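Local coordinates for protein CaaX farnesyltransferase beta subunit Ram1 (Aspergillus fumigatus, PDB 4L9P) that probably transfers, together with its alpha subunit, a farnesyl group from farnesyl diphosphate to a cysteine near the C-terminus of proteins, using a zinc ion and providing the peptide-binding part, at residues Q380-D384 / S396-Y401; S463-W467 / H495-V499; I121-Q125 / L411-Q415; L418-R422 / H433-L438. All blocks are in the same frame, centred on the assembly; numbering follows the deposited sequence.

Contacts 2, 3 and 4 are buried, whereas contact 1 is partly exposed and lies against the alpha subunit. Contacts 1 and 2 meet where Ala381 packs on Trp467. Contacts 3 and 4 are direct neighbours, about 10 Å between centres, joined by a probable backbone bond from Arg422 N to Cys414 O; they sit at the end of helix 403-413 and on the following helix 431-444. Their chemistry differs with place: contact 1 is dominated by side-chain hydrogen bonds to a loop, contact 2 by aromatic and aliphatic packing about one histidine, contact 3 by a glutamine amide held by several hydrogen bonds, and contact 4 by leucine packing behind a zinc-binding histidine.

Contact 1 of 4, residues Q380-D384 / S396-Y401; sequences QAALD and SVGNLY
Asp384, at the end of helix 375-384, binds Ser396 and Val397 of the loop 396-401, and Gln380, one turn earlier, holds the same loop at a second point. In Asp384, CG stands anti to the carbonyl carbon (chi1 -73°), which presents both carboxylate oxygens to the loop, each on its syn side. OD1 accepts the backbone N-H of Val397 (N to OD1 2.8 Å), while Ser396 OG donates to OD2 over 2.6 Å. The serine hydroxyl also has work inside its own segment, since Ser396 OG accepts from Gly398 N at 2.9 Å and closes an ST turn; this relay ties the carboxylate to the turn, which Gly398 leaves with a positive phi.

Gln380 reaches the other end of the loop with an extended chain (chi2 166°). Its OE1 takes Leu400 N at 2.8 Å, the donor lying above the carbonyl plane. From the other end of the amide, Gln380 NE2 gives a longer bond of 3.3 Å to Asn399 OD1, with the two amide planes turned 51° apart. Asn399 is itself steadied by Asp481, which bonds to its ND2.

Between the two polar grips Leu383 packs on the loop: its CB meets Val397 CG1 at 4.0 Å and its CD1 meets Leu400 CD1 at 3.9 Å, with Tyr348 of the alpha subunit packing on all three side chains. Such a loop, folded back on the helix it follows and leading into helix 403-413, is a helix-to-helix connection of the alpha-alpha toroid of prenyltransferase beta subunits, at the heterodimer interface.

Contact 2 of 4, residues S463-W467 / H495-V499; sequences SAFSW and HPIFV
Trp467 packs against His495, Pro496 and Ile497, joining two loops of the prenyltransferase alpha-alpha toroid, one entering strand 468-471 and the other leading to helix 502-513. From its start, CB lies 3.7 Å from His495 NE2. CG and CD1 stay about as near to the NE2-CE1 side of the imidazole, which the indole crosses, the planes 59° apart. Farther round, NE1 comes to 3.7 Å from Ile497 CD1, a methyl that also touches Ala464 CB. On the benzo side, CE3 meets Pro496 CG at 3.6 Å; the proline CG sits over the face of the six-membered ring, toward its rim, in a CH-pi contact. At the far end CH2 reaches Ala381 CB on helix 375-384.

With CG anti to the backbone N (chi1 -167°), His495 NE2 donates to Ala464 O at 2.8 Å, almost in line with the carbonyl but bent at the hydrogen (133°), the oxygen near the imidazole plane; ND1 accepts Ile497 N. Phe465 CZ meets Phe498 CZ at 3.5 Å, the two rings almost parallel but displaced so far that they hardly overlap; both pack on Leu263 of helix 251-263. Water 1 donates to Trp467 O at 3.0 Å and takes a weak bond from His495 NE2.

Contact 3 of 4, residues I121-Q125 / L411-Q415; sequences IPALQ and LSCCQ
Gln415 binds the backbone on both sides of Leu124 with the two ends of its side-chain amide. NE2 donates to Ala123 O at 3.0 Å in a nearly straight bond, standing above the plane of that carbonyl, and OE1 accepts Gln125 N at 2.9 Å through an in-plane lone pair. The second N-H of Gln415 NE2 turns back to Leu411 O, also at 2.9 Å and on a lone pair. His129 NE2 supplies a further bond to OE1, and this set of four partners should fix the rotation of the amide. With CG beside the backbone N (chi1 -58°) and the chain extended beyond it, the final twist (chi3 84°) turns the amide so that Ala123 O and Leu411 O both lie in its plane.

Ala123 O is shared: Gln125 NE2 approaches it from the opposite face to Gln415 NE2, at a longer 3.2 Å, and also donates to Gly114 O. Gln125 is the N-cap residue of helix 126-135, so the glutamine pair connects the start of that helix with the residues just after the end of helix 403-413, two helices of the alpha-alpha toroid that lie far apart in sequence.

Around this polar centre Leu411 meets apolar groups on two flanks. Ile121 CG2 presses on Leu411 CB at 3.5 Å, tighter than usual for carbons. On the other flank Leu124 CD1 meets Leu411 CD2 at 3.8 Å, the two side chains crossing at about a right angle. Pro122 sets CG 3.4 Å from Leu411 O and CD close to Ser412 OG.

Contact 4 of 4, residues L418-R422 / H433-L438; sequences LGGLR and HTCYAL. With ZN (zinc ion), chain J.
Leu421 lies across the flank of helix 431-444 and packs on Thr434, Ala437 and Leu438, next to the zinc site of the alpha-alpha toroid. It follows Gly419 and Gly420, a glycine pair of the kind that recurs in protein prenyltransferase beta subunits. Leu421 CG sits beside the backbone N (chi1 -67°) and its two methyls spread over the helix: CD2 rests on Ala437 CB at 3.8 Å, while CD1 touches Thr434 CG2 at 3.8 Å and Leu438 CG. The leucine crosses both Thr434 and Leu438 at about a right angle.

The two branches of Thr434 do different work: CG2 packs on the leucine, and OG1 accepts Leu421 N at 2.9 Å in an almost straight bond; OG1 also bonds to Asp430 O, one turn back, which anchors the hydroxyl. His433, the residue before it on the helix, lays its CB on Leu421 O at 3.5 Å and carries its ring past the Arg422 carbonyl carbon to the metal, where Asp365, Cys367 and the bound peptide complete the coordination. Water 2 joins the backbones, donating to His433 O and weakly to Arg422 O. The zinc ion itself is bound by His433 NE2 at 2.0 Å.

Contact 1 of 4, residues Q380-D384 / S396-Y401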
loop_
_atom_site.group_PDB
_atom_site.type_symbol
_atom_site.label_atom_id
_atom_site.label_comp_id
_atom_site.label_asym_id
_atom_site.label_seq_id
_atom_site.Cartn_x
_atom_site.Cartn_y
_atom_site.Cartn_z
ATOM N N GLN B 380 5.243 -12.609 10.433
ATOM C CA GLN B 380 5.763 -13.907 10.925
ATOM C C GLN B 380 7.004 -13.697 11.805
ATOM O O GLN B 380 7.148 -14.332 12.872
ATOM C CB GLN B 380 5.997 -14.809 9.743
ATOM C CG GLN B 380 4.523 -15.260 9.218
ATOM C CD GLN B 380 4.389 -15.903 7.840
ATOM O OE1 GLN B 380 3.265 -16.175 7.418
ATOM N NE2 GLN B 380 5.497 -16.200 7.175
ATOM N N ALA B 381 7.862 -12.745 11.441
ATOM C CA ALA B 381 9.022 -12.429 12.308
ATOM C C ALA B 381 8.558 -11.817 13.626
ATOM O O ALA B 381 9.190 -12.011 14.675
ATOM C CB ALA B 381 9.970 -11.457 11.608
ATOM N N ALA B 382 7.487 -11.012 13.589
ATOM C CA ALA B 382 6.985 -10.420 14.832
ATOM C C ALA B 382 6.483 -11.498 15.793
ATOM O O ALA B 382 6.613 -11.341 17.003
ATOM C CB ALA B 382 5.884 -9.377 14.546
ATOM N N LEU B 383 5.960 -12.604 15.245
ATOM C CA LEU B 383 5.464 -13.713 16.042
ATOM C C LEU B 383 6.595 -14.678 16.432
ATOM O O LEU B 383 6.589 -15.223 17.575
ATOM C CB LEU B 383 4.444 -14.508 15.227
ATOM C CG LEU B 383 3.149 -13.714 14.895
ATOM C CD1 LEU B 383 2.201 -14.523 14.031
ATOM C CD2 LEU B 383 2.477 -13.188 16.171
ATOM N N ASP B 384 7.568 -14.897 15.546
ATOM C CA ASP B 384 8.652 -15.868 15.825
ATOM C C ASP B 384 9.791 -15.296 16.641
ATOM O O ASP B 384 10.457 -16.020 17.412
ATOM C CB ASP B 384 9.288 -16.312 14.508
ATOM C CG ASP B 384 8.407 -17.227 13.712
ATOM O OD1 ASP B 384 7.438 -17.807 14.280
ATOM O OD2 ASP B 384 8.681 -17.342 12.495
ATOM N N SER B 396 8.947 -22.068 14.354
ATOM C CA SER B 396 8.335 -20.936 13.626
ATOM C C SER B 396 6.847 -21.154 13.518
ATOM O O SER B 396 6.394 -22.292 13.480
ATOM C CB SER B 396 8.901 -20.723 12.177
ATOM O OG SER B 396 8.230 -19.664 11.475
ATOM N N VAL B 397 6.076 -20.071 13.442
ATOM C CA VAL B 397 4.649 -20.183 13.138
ATOM C C VAL B 397 4.457 -20.615 11.672
ATOM O O VAL B 397 3.358 -21.055 11.299
ATOM C CB VAL B 397 3.877 -18.830 13.392
ATOM C CG1 VAL B 397 3.921 -18.414 14.864
ATOM C CG2 VAL B 397 4.407 -17.670 12.475
ATOM N N GLY B 398 5.525 -20.574 10.855
ATOM C CA GLY B 398 5.440 -20.994 9.461
ATOM C C GLY B 398 4.691 -19.916 8.656
ATOM O O GLY B 398 4.516 -18.763 9.082
ATOM N N ASN B 399 4.195 -20.314 7.489
ATOM C CA ASN B 399 3.479 -19.411 6.598
ATOM C C ASN B 399 2.031 -19.468 6.926
ATOM O O ASN B 399 1.452 -20.558 6.952
ATOM C CB ASN B 399 3.720 -19.828 5.163
ATOM C CG ASN B 399 5.151 -19.728 4.824
ATOM O OD1 ASN B 399 5.732 -18.625 4.994
ATOM N ND2 ASN B 399 5.782 -20.868 4.423
ATOM N N LEU B 400 1.445 -18.315 7.213
ATOM C CA LEU B 400 0.068 -18.232 7.656
ATOM C C LEU B 400 -0.948 -17.941 6.537
ATOM O O LEU B 400 -2.079 -17.644 6.827
ATOM C CB LEU B 400 -0.045 -17.213 8.820
ATOM C CG LEU B 400 0.753 -17.659 10.076
ATOM C CD1 LEU B 400 0.580 -16.559 11.155
ATOM C CD2 LEU B 400 0.324 -19.012 10.612
ATOM N N TYR B 401 -0.511 -18.019 5.287
ATOM C CA TYR B 401 -1.318 -17.812 4.094
ATOM C C TYR B 401 -0.992 -19.014 3.177
ATOM O O TYR B 401 -0.141 -19.852 3.512
ATOM C CB TYR B 401 -0.959 -16.492 3.365
ATOM C CG TYR B 401 0.447 -16.485 2.831
ATOM C CD1 TYR B 401 1.538 -16.280 3.640
ATOM C CD2 TYR B 401 0.655 -16.652 1.466
ATOM C CE1 TYR B 401 2.848 -16.292 3.140
ATOM C CE2 TYR B 401 1.968 -16.630 0.928
ATOM C CZ TYR B 401 3.063 -16.444 1.762
ATOM O OH TYR B 401 4.343 -16.452 1.183
#

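Contact 2 of 4, residues S463-W467 / H495-V499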
loop_
_atom_site.group_PDB
_atom_site.type_symbol
_atom_site.label_atom_id
_atom_site.label_comp_id
_atom_site.label_asym_id
_atom_site.label_seq_id
_atom_site.Cartn_x
_atom_site.Cartn_y
_atom_site.Cartn_z
ATOM N N SER B 463 18.314 -4.263 13.145
ATOM C CA SER B 463 17.506 -5.416 12.804
ATOM C C SER B 463 17.207 -5.452 11.302
ATOM O O SER B 463 17.211 -6.512 10.667
ATOM C CB SER B 463 16.220 -5.358 13.633
ATOM O OG SER B 463 15.365 -6.440 13.301
ATOM N N ALA B 464 16.968 -4.286 10.717
ATOM C CA ALA B 464 16.648 -4.233 9.275
ATOM C C ALA B 464 17.756 -4.791 8.429
ATOM O O ALA B 464 17.500 -5.277 7.341
ATOM C CB ALA B 464 16.379 -2.781 8.823
ATOM N N PHE B 465 18.989 -4.706 8.933
ATOM C CA PHE B 465 20.151 -5.246 8.207
ATOM C C PHE B 465 20.557 -6.638 8.687
ATOM O O PHE B 465 21.684 -7.099 8.388
ATOM C CB PHE B 465 21.311 -4.239 8.181
ATOM C CG PHE B 465 20.975 -2.995 7.364
ATOM C CD1 PHE B 465 20.985 -3.064 5.966
ATOM C CD2 PHE B 465 20.582 -1.800 7.967
ATOM C CE1 PHE B 465 20.614 -1.961 5.183
ATOM C CE2 PHE B 465 20.198 -0.679 7.158
ATOM C CZ PHE B 465 20.228 -0.777 5.795
ATOM N N SER B 466 19.666 -7.291 9.421
ATOM C CA SER B 466 19.923 -8.623 9.971
ATOM C C SER B 466 19.132 -9.691 9.225
ATOM O O SER B 466 19.253 -10.880 9.534
ATOM C CB SER B 466 19.559 -8.641 11.454
ATOM O OG SER B 466 18.155 -8.779 11.628
ATOM N N TRP B 467 18.276 -9.319 8.250
ATOM C CA TRP B 467 17.443 -10.304 7.555
ATOM C C TRP B 467 18.278 -11.226 6.683
ATOM O O TRP B 467 19.178 -10.784 5.961
ATOM C CB TRP B 467 16.417 -9.530 6.679
ATOM C CG TRP B 467 15.307 -8.927 7.485
ATOM C CD1 TRP B 467 15.345 -7.745 8.216
ATOM C CD2 TRP B 467 14.028 -9.524 7.741
ATOM N NE1 TRP B 467 14.123 -7.561 8.853
ATOM C CE2 TRP B 467 13.306 -8.624 8.596
ATOM C CE3 TRP B 467 13.393 -10.696 7.287
ATOM C CZ2 TRP B 467 11.985 -8.858 8.979
ATOM C CZ3 TRP B 467 12.095 -10.958 7.719
ATOM C CH2 TRP B 467 11.419 -10.056 8.572
ATOM N N HIS B 495 15.001 -8.600 -0.259
ATOM C CA HIS B 495 14.857 -8.208 1.138
ATOM C C HIS B 495 13.412 -7.736 1.374
ATOM O O HIS B 495 12.898 -6.908 0.628
ATOM C CB HIS B 495 15.807 -7.020 1.349
ATOM C CG HIS B 495 16.040 -6.665 2.775
ATOM N ND1 HIS B 495 15.061 -6.116 3.582
ATOM C CD2 HIS B 495 17.134 -6.834 3.555
ATOM C CE1 HIS B 495 15.554 -5.925 4.799
ATOM N NE2 HIS B 495 16.810 -6.391 4.817
ATOM N N PRO B 496 12.736 -8.265 2.384
ATOM C CA PRO B 496 11.300 -7.893 2.527
ATOM C C PRO B 496 11.033 -6.428 2.886
ATOM O O PRO B 496 9.924 -5.968 2.636
ATOM C CB PRO B 496 10.758 -8.783 3.612
ATOM C CG PRO B 496 11.985 -9.526 4.137
ATOM C CD PRO B 496 13.210 -9.310 3.292
ATOM N N ILE B 497 11.997 -5.718 3.472
ATOM C CA ILE B 497 11.775 -4.289 3.749
ATOM C C ILE B 497 12.249 -3.421 2.570
ATOM O O ILE B 497 11.547 -2.495 2.184
ATOM C CB ILE B 497 12.604 -3.842 4.975
ATOM C CG1 ILE B 497 12.138 -4.598 6.200
ATOM C CG2 ILE B 497 12.490 -2.344 5.196
ATOM C CD1 ILE B 497 12.994 -4.298 7.458
ATOM N N PHE B 498 13.426 -3.719 1.986
ATOM C CA PHE B 498 14.035 -2.799 0.993
ATOM C C PHE B 498 13.623 -3.143 -0.419
ATOM O O PHE B 498 13.808 -2.326 -1.339
ATOM C CB PHE B 498 15.561 -2.796 1.097
ATOM C CG PHE B 498 16.035 -2.272 2.454
ATOM C CD1 PHE B 498 15.696 -0.974 2.849
ATOM C CD2 PHE B 498 16.738 -3.113 3.370
ATOM C CE1 PHE B 498 16.089 -0.472 4.073
ATOM C CE2 PHE B 498 17.148 -2.609 4.627
ATOM C CZ PHE B 498 16.835 -1.264 4.986
ATOM N N VAL B 499 13.101 -4.360 -0.654
ATOM C CA VAL B 499 12.574 -4.694 -2.001
ATOM C C VAL B 499 13.627 -4.589 -3.112
ATOM O O VAL B 499 13.381 -4.121 -4.222
ATOM C CB VAL B 499 11.233 -3.950 -2.353
ATOM C CG1 VAL B 499 10.429 -4.853 -3.316
ATOM C CG2 VAL B 499 10.391 -3.690 -1.112
HETATM O O HOH W 1 19.513 -7.848 5.707
#

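Contact 3 of 4, residues I121-Q125 / L411-Q415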
loop_
_atom_site.group_PDB
_atom_site.type_symbol
_atom_site.label_atom_id
_atom_site.label_comp_id
_atom_site.label_asym_id
_atom_site.label_seq_id
_atom_site.Cartn_x
_atom_site.Cartn_y
_atom_site.Cartn_z
ATOM N N ILE B 121 0.502 -26.307 -13.235
ATOM C CA ILE B 121 0.761 -24.855 -13.322
ATOM C C ILE B 121 1.809 -24.568 -14.419
ATOM O O ILE B 121 2.826 -25.298 -14.530
ATOM C CB ILE B 121 1.325 -24.383 -12.004
ATOM C CG1 ILE B 121 0.312 -24.670 -10.883
ATOM C CG2 ILE B 121 1.659 -22.846 -12.071
ATOM C CD1 ILE B 121 0.830 -24.360 -9.475
ATOM N N PRO B 122 1.573 -23.615 -15.296
ATOM C CA PRO B 122 2.569 -23.293 -16.327
ATOM C C PRO B 122 3.877 -22.767 -15.766
ATOM O O PRO B 122 3.942 -22.133 -14.709
ATOM C CB PRO B 122 1.861 -22.246 -17.215
ATOM C CG PRO B 122 0.751 -21.724 -16.375
ATOM C CD PRO B 122 0.396 -22.734 -15.329
ATOM N N ALA B 123 4.944 -22.993 -16.498
ATOM C CA ALA B 123 6.226 -22.411 -16.143
ATOM C C ALA B 123 6.188 -20.893 -16.126
ATOM O O ALA B 123 5.454 -20.250 -16.905
ATOM C CB ALA B 123 7.270 -22.827 -17.234
ATOM N N LEU B 124 7.063 -20.330 -15.335
ATOM C CA LEU B 124 7.373 -18.901 -15.457
ATOM C C LEU B 124 8.049 -18.705 -16.824
ATOM O O LEU B 124 9.084 -19.350 -17.131
ATOM C CB LEU B 124 8.290 -18.484 -14.314
ATOM C CG LEU B 124 8.666 -16.986 -14.319
ATOM C CD1 LEU B 124 7.450 -16.059 -14.121
ATOM C CD2 LEU B 124 9.777 -16.672 -13.308
ATOM N N GLN B 125 7.514 -17.790 -17.616
ATOM C CA GLN B 125 7.981 -17.545 -19.006
ATOM C C GLN B 125 9.164 -16.568 -18.975
ATOM O O GLN B 125 9.051 -15.396 -19.344
ATOM C CB GLN B 125 6.812 -17.090 -19.918
ATOM C CG GLN B 125 5.701 -18.179 -20.011
ATOM C CD GLN B 125 6.163 -19.496 -20.641
ATOM O OE1 GLN B 125 6.901 -19.496 -21.662
ATOM N NE2 GLN B 125 5.747 -20.635 -20.035
ATOM N N LEU B 411 1.355 -17.521 -11.623
ATOM C CA LEU B 411 1.823 -18.253 -12.813
ATOM C C LEU B 411 0.694 -18.628 -13.759
ATOM O O LEU B 411 0.920 -18.613 -15.011
ATOM C CB LEU B 411 2.618 -19.507 -12.405
ATOM C CG LEU B 411 3.931 -19.182 -11.707
ATOM C CD1 LEU B 411 4.642 -20.530 -11.247
ATOM C CD2 LEU B 411 4.877 -18.364 -12.623
ATOM N N SER B 412 -0.471 -19.008 -13.226
ATOM C CA SER B 412 -1.589 -19.424 -14.102
ATOM C C SER B 412 -2.364 -18.242 -14.644
ATOM O O SER B 412 -2.876 -18.311 -15.786
ATOM C CB SER B 412 -2.570 -20.366 -13.400
ATOM O OG SER B 412 -1.929 -21.577 -12.987
ATOM N N CYS B 413 -2.462 -17.123 -13.862
ATOM C CA CYS B 413 -3.398 -16.062 -14.221
ATOM C C CYS B 413 -2.750 -14.748 -14.591
ATOM O O CYS B 413 -3.396 -13.926 -15.283
ATOM C CB CYS B 413 -4.390 -15.769 -13.091
ATOM S SG CYS B 413 -5.453 -17.176 -12.697
ATOM N N CYS B 414 -1.511 -14.482 -14.147
ATOM C CA CYS B 414 -0.960 -13.113 -14.321
ATOM C C CYS B 414 0.115 -13.037 -15.381
ATOM O O CYS B 414 0.695 -11.967 -15.570
ATOM C CB CYS B 414 -0.383 -12.589 -13.005
ATOM S SG CYS B 414 -1.680 -12.286 -11.762
ATOM N N GLN B 415 0.405 -14.128 -16.098
ATOM C CA GLN B 415 1.383 -14.022 -17.173
ATOM C C GLN B 415 0.753 -13.694 -18.520
ATOM O O GLN B 415 -0.208 -14.345 -18.949
ATOM C CB GLN B 415 2.147 -15.345 -17.342
ATOM C CG GLN B 415 2.878 -15.770 -16.050
ATOM C CD GLN B 415 3.889 -16.877 -16.383
ATOM O OE1 GLN B 415 5.012 -16.558 -16.802
ATOM N NE2 GLN B 415 3.493 -18.106 -16.169
#

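Contact 4 of 4, residues L418-R422 / H433-L438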
loop_
_atom_site.group_PDB
_atom_site.type_symbol
_atom_site.label_atom_id
_atom_site.label_comp_id
_atom_site.label_asym_id
_atom_site.label_seq_id
_atom_site.Cartn_x
_atom_site.Cartn_y
_atom_site.Cartn_z
ATOM N N LEU B 418 2.628 -12.517 -24.453
ATOM C CA LEU B 418 3.658 -11.768 -25.162
ATOM C C LEU B 418 4.778 -11.254 -24.246
ATOM O O LEU B 418 5.714 -10.582 -24.687
ATOM C CB LEU B 418 2.995 -10.588 -25.909
ATOM C CG LEU B 418 1.959 -11.052 -26.926
ATOM C CD1 LEU B 418 1.300 -9.840 -27.564
ATOM C CD2 LEU B 418 2.657 -11.928 -27.944
ATOM N N GLY B 419 4.698 -11.589 -22.965
ATOM C CA GLY B 419 5.659 -11.133 -21.954
ATOM C C GLY B 419 5.083 -10.058 -21.049
ATOM O O GLY B 419 4.162 -9.324 -21.442
ATOM N N GLY B 420 5.652 -9.985 -19.845
ATOM C CA GLY B 420 5.099 -9.090 -18.834
ATOM C C GLY B 420 4.073 -9.836 -17.990
ATOM O O GLY B 420 3.431 -10.833 -18.399
ATOM N N LEU B 421 3.862 -9.295 -16.794
ATOM C CA LEU B 421 2.772 -9.793 -15.936
ATOM C C LEU B 421 1.776 -8.666 -15.678
ATOM O O LEU B 421 2.062 -7.477 -15.908
ATOM C CB LEU B 421 3.271 -10.400 -14.605
ATOM C CG LEU B 421 4.100 -11.720 -14.856
ATOM C CD1 LEU B 421 5.629 -11.387 -14.997
ATOM C CD2 LEU B 421 3.864 -12.728 -13.705
ATOM N N ARG B 422 0.595 -9.067 -15.236
ATOM C CA ARG B 422 -0.555 -8.156 -15.169
ATOM C C ARG B 422 -1.245 -8.252 -13.819
ATOM O O ARG B 422 -1.068 -9.193 -13.017
ATOM C CB ARG B 422 -1.535 -8.515 -16.320
ATOM C CG ARG B 422 -2.086 -9.948 -16.183
ATOM C CD ARG B 422 -2.857 -10.389 -17.444
ATOM N NE ARG B 422 -3.208 -11.798 -17.347
ATOM C CZ ARG B 422 -3.186 -12.630 -18.394
ATOM N NH1 ARG B 422 -2.967 -12.145 -19.625
ATOM N NH2 ARG B 422 -3.460 -13.918 -18.208
ATOM N N HIS B 433 3.295 -4.046 -12.601
ATOM C CA HIS B 433 2.718 -5.352 -12.305
ATOM C C HIS B 433 3.739 -6.481 -12.526
ATOM O O HIS B 433 3.689 -7.495 -11.821
ATOM C CB HIS B 433 1.414 -5.556 -13.069
ATOM C CG HIS B 433 0.293 -4.799 -12.401
ATOM N ND1 HIS B 433 -0.154 -3.570 -12.852
ATOM C CD2 HIS B 433 -0.394 -5.093 -11.273
ATOM C CE1 HIS B 433 -1.078 -3.121 -11.988
ATOM N NE2 HIS B 433 -1.230 -4.022 -11.021
ATOM N N THR B 434 4.620 -6.324 -13.488
ATOM C CA THR B 434 5.643 -7.338 -13.740
ATOM C C THR B 434 6.609 -7.372 -12.547
ATOM O O THR B 434 6.879 -8.466 -11.978
ATOM C CB THR B 434 6.422 -7.005 -15.043
ATOM O OG1 THR B 434 5.498 -7.002 -16.124
ATOM C CG2 THR B 434 7.505 -8.052 -15.293
ATOM N N CYS B 435 7.125 -6.212 -12.127
ATOM C CA CYS B 435 7.986 -6.215 -10.958
ATOM C C CYS B 435 7.338 -6.862 -9.714
ATOM O O CYS B 435 7.956 -7.720 -9.023
ATOM C CB CYS B 435 8.354 -4.740 -10.640
ATOM S SG CYS B 435 9.247 -4.481 -9.097
ATOM N N TYR B 436 6.120 -6.410 -9.377
ATOM C CA TYR B 436 5.566 -6.842 -8.096
ATOM C C TYR B 436 4.985 -8.264 -8.114
ATOM O O TYR B 436 5.053 -8.933 -7.079
ATOM C CB TYR B 436 4.573 -5.802 -7.539
ATOM C CG TYR B 436 5.343 -4.551 -7.116
ATOM C CD1 TYR B 436 6.397 -4.606 -6.176
ATOM C CD2 TYR B 436 5.037 -3.308 -7.675
ATOM C CE1 TYR B 436 7.082 -3.475 -5.747
ATOM C CE2 TYR B 436 5.724 -2.185 -7.274
ATOM C CZ TYR B 436 6.732 -2.233 -6.325
ATOM O OH TYR B 436 7.428 -1.098 -5.934
ATOM N N ALA B 437 4.509 -8.754 -9.269
ATOM C CA ALA B 437 4.142 -10.181 -9.323
ATOM C C ALA B 437 5.398 -11.049 -9.186
ATOM O O ALA B 437 5.357 -12.044 -8.455
ATOM C CB ALA B 437 3.437 -10.513 -10.615
ATOM N N LEU B 438 6.508 -10.653 -9.821
ATOM C CA LEU B 438 7.753 -11.416 -9.658
ATOM C C LEU B 438 8.249 -11.349 -8.225
ATOM O O LEU B 438 8.742 -12.319 -7.670
ATOM C CB LEU B 438 8.820 -10.931 -10.634
ATOM C CG LEU B 438 8.514 -11.247 -12.116
ATOM C CD1 LEU B 438 9.542 -10.484 -12.963
ATOM C CD2 LEU B 438 8.621 -12.744 -12.399
HETATM ZN ZN ZN J . -2.183 -3.631 -9.268
HETATM O O HOH W 2 0.880 -8.220 -11.159
#